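Local coordinates for protein toxin Tse2 (PDB 5AKO) that is secreted by the H1 type VI secretion system into recipient cells, where it likely acts as an NAD-dependent cytotoxin, at residues Val165-Ala168 and Ile169-Gln172. Numbering follows the deposited sequence.
Sequences VRNA and IRRQ
Arg-170 reaches back across Arg-166 to the side of Asn-167 because its CG stands anti to its own carbonyl carbon (chi1 -74°) and its chain then runs extended from CG to NE, carrying the guanidinium toward the N-terminal end of the helix. One face of that group lies over the aliphatic root of Arg-166, with NH1 of Arg-170 3.7 Å from CB of Arg-166. At the guanidinium edge, in its plane, sits the amide oxygen of Asn-167, OD1 being 3.1 Å from NH1 of Arg-170, although the amide plane is turned 45° from the guanidinium plane. The nitrogen end of that amide donates a hydrogen bond, from ND2 of Asn-167 to the backbone carbonyl O of Asp-123. The charged ends of the two arginines are not in contact, NE of Arg-166 lying 5.2 Å from NH2 of Arg-170.

Val-165 and Ile-169 point the same way and lie side by side, CG1 of Val-165 meeting CD1 of Ile-169 at 3.8 Å. This apolar contact belongs to the buried side of the helix, where Val-165 and Ala-168 touch Phe-116 of strand 114-118.

Four backbone bonds define the register, each from residue i+4 to residue i. Ile-169 N lies 3.1 Å from Val-165 O. The bond from Gln-172 N to Ala-168 O is the most bent of the four, at 142° about the hydrogen. Farther along, Arg-171 NE and Gln-172 NE2 bond to the backbone O atoms of Asp-120 and Val-117, tying the helix to strand 114-118 and the chain following it. The unbroken i to i+4 ladder, with an apolar side and a polar side, is that of an amphipathic alpha-helix, here helix 154-176 packed against the beta structure of the toxin.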
loop_
_atom_site.group_PDB
_atom_site.type_symbol
_atom_site.label_atom_id
_atom_site.label_comp_id
_atom_site.label_asym_id
_atom_site.label_seq_id
_atom_site.Cartn_x
_atom_site.Cartn_y
_atom_site.Cartn_z
ATOM N N VAL C 165 -17.273 20.119 20.640
ATOM C CA VAL C 165 -16.725 21.479 20.584
ATOM C C VAL C 165 -17.209 22.295 21.779
ATOM O O VAL C 165 -16.418 22.949 22.457
ATOM C CB VAL C 165 -17.162 22.205 19.306
ATOM C CG1 VAL C 165 -16.794 23.675 19.369
ATOM C CG2 VAL C 165 -16.546 21.554 18.071
ATOM N N ARG C 166 -18.505 22.227 22.050
ATOM C CA ARG C 166 -19.109 23.001 23.130
ATOM C C ARG C 166 -18.562 22.552 24.475
ATOM O O ARG C 166 -18.290 23.385 25.319
ATOM C CB ARG C 166 -20.634 22.808 23.143
ATOM C CG ARG C 166 -21.376 23.329 21.921
ATOM C CD ARG C 166 -22.869 23.107 22.141
ATOM N NE ARG C 166 -23.640 23.226 20.922
ATOM C CZ ARG C 166 -24.213 24.340 20.472
ATOM N NH1 ARG C 166 -24.097 25.495 21.114
ATOM N NH2 ARG C 166 -24.901 24.315 19.331
ATOM N N ASN C 167 -18.396 21.241 24.676
ATOM C CA ASN C 167 -17.829 20.730 25.937
ATOM C C ASN C 167 -16.435 21.268 26.138
ATOM O O ASN C 167 -16.030 21.593 27.283
ATOM C CB ASN C 167 -17.789 19.199 25.968
ATOM C CG ASN C 167 -19.164 18.574 25.947
ATOM O OD1 ASN C 167 -20.175 19.267 25.975
ATOM N ND2 ASN C 167 -19.204 17.251 25.834
ATOM N N ALA C 168 -15.705 21.391 25.032
ATOM C CA ALA C 168 -14.299 21.814 25.106
ATOM C C ALA C 168 -14.172 23.270 25.530
ATOM O O ALA C 168 -13.279 23.640 26.280
ATOM C CB ALA C 168 -13.604 21.586 23.766
ATOM N N ILE C 169 -15.087 24.087 25.028
ATOM C CA ILE C 169 -15.152 25.505 25.385
ATOM C C ILE C 169 -15.547 25.701 26.880
ATOM O O ILE C 169 -14.811 26.327 27.642
ATOM C CB ILE C 169 -16.124 26.217 24.451
ATOM C CG1 ILE C 169 -15.572 26.153 23.015
ATOM C CG2 ILE C 169 -16.327 27.672 24.891
ATOM C CD1 ILE C 169 -16.604 26.462 21.943
ATOM N N ARG C 170 -16.656 25.107 27.305
ATOM C CA ARG C 170 -16.973 25.021 28.751
ATOM C C ARG C 170 -15.745 24.638 29.576
ATOM O O ARG C 170 -15.388 25.323 30.529
ATOM C CB ARG C 170 -18.090 24.015 29.030
ATOM C CG ARG C 170 -19.465 24.511 28.626
ATOM C CD ARG C 170 -20.513 23.403 28.560
ATOM N NE ARG C 170 -21.636 23.833 27.715
ATOM C CZ ARG C 170 -22.250 23.083 26.794
ATOM N NH1 ARG C 170 -21.864 21.825 26.546
ATOM N NH2 ARG C 170 -23.251 23.604 26.097
ATOM N N ARG C 171 -15.079 23.564 29.182
ATOM C CA ARG C 171 -13.914 23.068 29.916
ATOM C C ARG C 171 -12.742 24.027 29.871
ATOM O O ARG C 171 -11.982 24.089 30.831
ATOM C CB ARG C 171 -13.504 21.710 29.384
ATOM C CG ARG C 171 -12.295 21.120 30.030
ATOM C CD ARG C 171 -12.561 20.636 31.437
ATOM N NE ARG C 171 -11.272 20.374 32.014
ATOM C CZ ARG C 171 -10.950 20.542 33.298
ATOM N NH1 ARG C 171 -11.857 20.896 34.224
ATOM N NH2 ARG C 171 -9.696 20.344 33.657
ATOM N N GLN C 172 -12.588 24.807 28.799
ATOM C CA GLN C 172 -11.549 25.871 28.809
ATOM C C GLN C 172 -11.780 26.906 29.933
ATOM O O GLN C 172 -10.806 27.351 30.563
ATOM C CB GLN C 172 -11.444 26.579 27.446
ATOM C CG GLN C 172 -10.574 25.841 26.428
ATOM C CD GLN C 172 -10.437 26.624 25.126
ATOM O OE1 GLN C 172 -10.185 27.833 25.151
ATOM N NE2 GLN C 172 -10.613 25.944 23.975
#